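Local coordinates for nuclear fusion protein BIK1 (PDB 6FC5) that binds microtubules and kinesin and is required for nuclear fusion, chromosome disjunction and nuclear segregation during mitosis, here represented by its N-terminal CAP-Gly domain, at residues 39-44 / 60-65; 24-29 / 56-61. One frame throughout, in Å; residues are numbered along the deposited sequence.

Contact 1: residues 39-44 / 60-65; sequences GVDLLA and QTEYPQ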
# COMPACT_ATOMS: atom_id res chain seq x y z
N GLY A 39 1.67 -0.69 -0.98
CA GLY A 39 1.50 0.73 -1.20
C GLY A 39 0.03 0.98 -1.07
O GLY A 39 -0.78 0.32 -1.74
N VAL A 40 -0.33 1.92 -0.20
CA VAL A 40 -1.70 2.23 0.08
C VAL A 40 -1.99 3.73 -0.13
O VAL A 40 -1.10 4.58 0.10
CB VAL A 40 -2.16 1.82 1.52
CG1 VAL A 40 -1.90 0.36 1.81
CG2 VAL A 40 -1.47 2.64 2.57
N ASP A 41 -3.21 4.03 -0.53
CA ASP A 41 -3.68 5.37 -0.62
C ASP A 41 -4.65 5.59 0.58
O ASP A 41 -5.70 4.98 0.65
CB ASP A 41 -4.37 5.62 -1.91
CG ASP A 41 -4.78 7.10 -2.11
OD1 ASP A 41 -4.66 7.92 -1.15
OD2 ASP A 41 -5.25 7.47 -3.24
N LEU A 42 -4.25 6.49 1.48
CA LEU A 42 -5.00 6.81 2.68
C LEU A 42 -6.12 7.84 2.49
O LEU A 42 -6.84 8.14 3.44
CB LEU A 42 -4.06 7.23 3.80
CG LEU A 42 -3.07 6.14 4.19
CD1 LEU A 42 -1.87 6.72 4.90
CD2 LEU A 42 -3.75 5.08 5.02
N LEU A 43 -6.21 8.41 1.30
CA LEU A 43 -7.31 9.33 0.91
C LEU A 43 -7.40 10.56 1.82
O LEU A 43 -8.43 11.14 1.96
CB LEU A 43 -8.67 8.62 0.86
CG LEU A 43 -8.71 7.25 0.14
CD1 LEU A 43 -10.14 6.70 0.12
CD2 LEU A 43 -8.21 7.43 -1.26
N ALA A 44 -6.27 10.94 2.40
CA ALA A 44 -6.08 12.15 3.18
C ALA A 44 -4.58 12.29 3.30
O ALA A 44 -3.86 11.28 3.13
CB ALA A 44 -6.67 12.04 4.54
N GLN A 60 -0.86 5.41 -8.01
CA GLN A 60 -1.53 6.72 -8.08
C GLN A 60 -2.21 7.05 -6.73
O GLN A 60 -2.84 6.19 -6.15
CB GLN A 60 -2.67 6.68 -9.12
CG GLN A 60 -3.14 8.06 -9.49
CD GLN A 60 -4.14 8.02 -10.60
OE1 GLN A 60 -4.61 6.96 -10.99
NE2 GLN A 60 -4.46 9.20 -11.14
N THR A 61 -2.05 8.27 -6.26
CA THR A 61 -2.74 8.69 -5.01
C THR A 61 -3.68 9.86 -5.32
O THR A 61 -3.42 10.64 -6.28
CB THR A 61 -1.73 9.17 -3.96
OG1 THR A 61 -1.09 10.36 -4.41
CG2 THR A 61 -0.71 8.14 -3.62
N GLU A 62 -4.70 9.99 -4.51
CA GLU A 62 -5.67 11.10 -4.65
C GLU A 62 -5.05 12.45 -4.29
O GLU A 62 -5.30 13.43 -4.95
CB GLU A 62 -6.94 10.85 -3.78
CG GLU A 62 -7.96 9.85 -4.36
CD GLU A 62 -8.43 10.28 -5.77
OE1 GLU A 62 -8.77 11.47 -5.95
OE2 GLU A 62 -8.39 9.44 -6.70
N TYR A 63 -4.23 12.48 -3.23
CA TYR A 63 -3.60 13.71 -2.72
C TYR A 63 -2.09 13.61 -2.61
O TYR A 63 -1.54 12.48 -2.62
CB TYR A 63 -4.20 14.06 -1.36
CG TYR A 63 -5.70 14.12 -1.40
CD1 TYR A 63 -6.34 15.14 -2.10
CD2 TYR A 63 -6.47 13.12 -0.84
CE1 TYR A 63 -7.73 15.16 -2.23
CE2 TYR A 63 -7.88 13.15 -0.91
CZ TYR A 63 -8.48 14.15 -1.60
OH TYR A 63 -9.82 14.10 -1.68
N PRO A 64 -1.40 14.74 -2.50
CA PRO A 64 0.07 14.72 -2.61
C PRO A 64 0.80 13.99 -1.50
O PRO A 64 1.93 13.52 -1.74
CB PRO A 64 0.47 16.20 -2.52
CG PRO A 64 -0.75 16.94 -2.99
CD PRO A 64 -1.90 16.16 -2.44
N GLN A 65 0.16 13.82 -0.33
CA GLN A 65 0.75 13.01 0.75
C GLN A 65 -0.15 11.95 1.21
O GLN A 65 -0.11 11.60 2.41
CB GLN A 65 1.14 13.89 1.94
CG GLN A 65 2.47 14.57 1.71
CD GLN A 65 2.29 15.92 0.98
OE1 GLN A 65 1.53 16.77 1.44
NE2 GLN A 65 3.05 16.13 -0.12
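The ring of Tyr63 turns an edge to Leu43 O, which lies close to the ring plane 3.5 Å from Tyr63 CE2, while Ala44 N approaches CD2 obliquely at 3.9 Å. One face of the ring is lined by Glu62 CB from its own segment. The second flat group, the Asp41 carboxylate, is gripped at both oxygens. Its OD2 accepts the backbone N of Glu62 at 2.9 Å on the syn side, 31° out of the carboxylate plane, with a moderately bent N-H...O angle of 148°. Its OD1 takes Leu43 N at 2.9 Å from above the plane, forming an Asx turn where strand 36-41 ends, and is also bonded to Ser66 OG. With CG anti to the backbone N (chi1 -175°), the carboxylate extends to the 60-65 loop, where OD2 comes within 3.3 Å of Thr61 CA. Leu43 crosses the Glu62 side chain at an oblique angle, its CD2 touching Glu62 CG at 3.9 Å. Within the loop, Thr61 OG1 donates to Tyr63 O at 2.8 Å. The buried Asp41 thus ties the strand end to the loop leading to strand 67-71 of the CAP-Gly domain. Its three donors would be expected to stabilise the ionised carboxylate, although the like charge of Glu62, with OE2 5.1 Å from Asp41 OD2, would work the other way.

Contact 2: residues 24-29 / 56-61; sequences LKYVGP and KKYFQT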
# COMPACT_ATOMS: atom_id res chain seq x y z
N LEU A 24 -5.57 -0.46 -1.07
CA LEU A 24 -4.37 -1.18 -1.54
C LEU A 24 -4.14 -0.86 -3.02
O LEU A 24 -5.01 -1.15 -3.85
CB LEU A 24 -4.52 -2.69 -1.33
CG LEU A 24 -3.22 -3.45 -1.69
CD1 LEU A 24 -2.05 -3.11 -0.77
CD2 LEU A 24 -3.58 -4.96 -1.57
N LYS A 25 -2.97 -0.32 -3.34
CA LYS A 25 -2.65 0.07 -4.73
C LYS A 25 -1.44 -0.63 -5.33
O LYS A 25 -1.21 -0.52 -6.57
CB LYS A 25 -2.46 1.60 -4.87
CG LYS A 25 -3.59 2.45 -4.29
CD LYS A 25 -4.93 2.31 -4.88
CE LYS A 25 -5.03 2.94 -6.24
NZ LYS A 25 -4.93 4.41 -6.16
N TYR A 26 -0.57 -1.21 -4.51
CA TYR A 26 0.67 -1.79 -5.00
C TYR A 26 1.09 -2.84 -3.99
O TYR A 26 0.94 -2.60 -2.79
CB TYR A 26 1.77 -0.70 -5.10
CG TYR A 26 3.12 -1.20 -5.44
CD1 TYR A 26 3.44 -1.61 -6.73
CD2 TYR A 26 4.09 -1.31 -4.46
CE1 TYR A 26 4.69 -2.21 -6.99
CE2 TYR A 26 5.34 -1.84 -4.76
CZ TYR A 26 5.62 -2.30 -6.02
OH TYR A 26 6.92 -2.78 -6.25
N VAL A 27 1.71 -3.91 -4.47
CA VAL A 27 2.39 -4.86 -3.61
C VAL A 27 3.72 -5.23 -4.24
O VAL A 27 3.76 -5.72 -5.33
CB VAL A 27 1.48 -6.11 -3.40
CG1 VAL A 27 2.24 -7.15 -2.61
CG2 VAL A 27 0.19 -5.77 -2.66
N GLY A 28 4.81 -5.07 -3.56
CA GLY A 28 6.09 -5.47 -4.13
C GLY A 28 7.24 -4.76 -3.50
O GLY A 28 7.09 -4.14 -2.50
N PRO A 29 8.44 -4.92 -4.05
CA PRO A 29 9.65 -4.33 -3.55
C PRO A 29 9.66 -2.82 -3.84
O PRO A 29 8.88 -2.34 -4.67
CB PRO A 29 10.76 -5.00 -4.38
CG PRO A 29 10.07 -5.41 -5.65
CD PRO A 29 8.65 -5.66 -5.33
N LYS A 56 10.55 7.21 -9.31
CA LYS A 56 9.71 6.21 -10.00
C LYS A 56 8.30 6.16 -9.46
O LYS A 56 8.14 6.18 -8.26
CB LYS A 56 10.35 4.88 -9.73
CG LYS A 56 9.68 3.70 -10.39
CD LYS A 56 10.50 2.42 -10.13
CE LYS A 56 9.85 1.21 -10.82
NZ LYS A 56 10.01 -0.07 -10.04
N LYS A 57 7.29 5.99 -10.34
CA LYS A 57 5.92 5.84 -9.94
C LYS A 57 5.62 4.43 -9.58
O LYS A 57 5.79 3.55 -10.40
CB LYS A 57 5.01 6.27 -11.05
CG LYS A 57 5.20 7.74 -11.35
CD LYS A 57 4.00 8.34 -12.04
CE LYS A 57 4.02 8.14 -13.53
NZ LYS A 57 2.88 8.93 -14.09
N TYR A 58 5.16 4.21 -8.38
CA TYR A 58 4.62 2.92 -7.95
C TYR A 58 3.12 2.81 -8.04
O TYR A 58 2.58 1.77 -8.41
CB TYR A 58 5.11 2.59 -6.54
CG TYR A 58 6.58 2.36 -6.45
CD1 TYR A 58 7.51 3.40 -6.37
CD2 TYR A 58 7.08 1.06 -6.41
CE1 TYR A 58 8.88 3.16 -6.33
CE2 TYR A 58 8.45 0.83 -6.39
CZ TYR A 58 9.33 1.86 -6.31
OH TYR A 58 10.68 1.61 -6.21
N PHE A 59 2.40 3.88 -7.70
CA PHE A 59 0.93 3.86 -7.76
C PHE A 59 0.39 5.28 -7.76
O PHE A 59 1.13 6.22 -7.51
CB PHE A 59 0.32 3.06 -6.60
CG PHE A 59 0.69 3.56 -5.22
CD1 PHE A 59 -0.16 4.35 -4.53
CD2 PHE A 59 1.82 3.12 -4.59
CE1 PHE A 59 0.16 4.78 -3.25
CE2 PHE A 59 2.15 3.55 -3.33
CZ PHE A 59 1.31 4.36 -2.64
N GLN A 60 -0.86 5.41 -8.01
CA GLN A 60 -1.53 6.72 -8.08
C GLN A 60 -2.21 7.05 -6.73
O GLN A 60 -2.84 6.19 -6.15
CB GLN A 60 -2.67 6.68 -9.12
CG GLN A 60 -3.14 8.06 -9.49
CD GLN A 60 -4.14 8.02 -10.60
OE1 GLN A 60 -4.61 6.96 -10.99
NE2 GLN A 60 -4.46 9.20 -11.14
N THR A 61 -2.05 8.27 -6.26
CA THR A 61 -2.74 8.69 -5.01
C THR A 61 -3.68 9.86 -5.32
O THR A 61 -3.42 10.64 -6.28
CB THR A 61 -1.73 9.17 -3.96
OG1 THR A 61 -1.09 10.36 -4.41
CG2 THR A 61 -0.71 8.14 -3.62
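Tyr26 and Tyr58 form a T-shaped (edge-to-face) pair between strand 20-27 of the CAP-Gly domain's antiparallel sheet and the chain that follows the 52-53/56-57 hairpin. The ring planes stand at 75° with centroids 5.3 Å apart, and Tyr58 CD2 lies over one face of Tyr26, offset toward its rim and closest to Tyr26 CZ at 3.7 Å. Beside this pair, Phe59 packs on both neighbouring side chains of the strand: Lys25 CB reaches Phe59 CD1 at 3.6 Å and Tyr26 CB reaches Phe59 CD2 at 3.9 Å, both approaching the ring obliquely. A chi1 of 58° at Phe59 swings the ring into this position, with one ortho carbon against each residue. The side chains of Lys25 and Phe59 cross at about a right angle. Beyond the ring, the Lys25 chain bends at chi2, chi3 and chi4, curling its ammonium group toward the loop, where NZ donates to Gln60 O at 2.7 Å, tilted 27° from the carbonyl plane.

Consecutive residues can both address the 56-61 segment because Lys25 and Tyr26 form a classic beta bulge opposite Gly39, which bonds to both through its backbone, so both side chains leave the strand toward 56-61. The Tyr26 ring is fixed at its far end by OH, which donates to Pro29 O at 2.6 Å in the carbonyl plane; that same carbonyl oxygen lies 3.6 Å from Tyr58 CE2. Further out, Tyr58 makes a second edge-to-face pairing, with Phe69 of strand 67-71, and its OH is hydrogen-bonded to the backbone N of Asp31.

The two contacts lie with centres about 10 Å apart in the CAP-Gly domain. In chain order come 24-29, 39-44, then 56-61 and 60-65, which overlap at Gln60 and Thr61, so one continuous run of chain serves both. Their first segments begin on adjacent antiparallel strands, 20-27 and 36-41, of the same sheet. Phe59 bridges the sites, its CE2 lying 3.6 Å from Gly39 CA and its CE1 3.6 Å from Val40 O. Residues 56-65 therefore run across two neighbouring strands before the chain enters the sheet as strand 67-71, fastening this long connection to the small SH3-like domain.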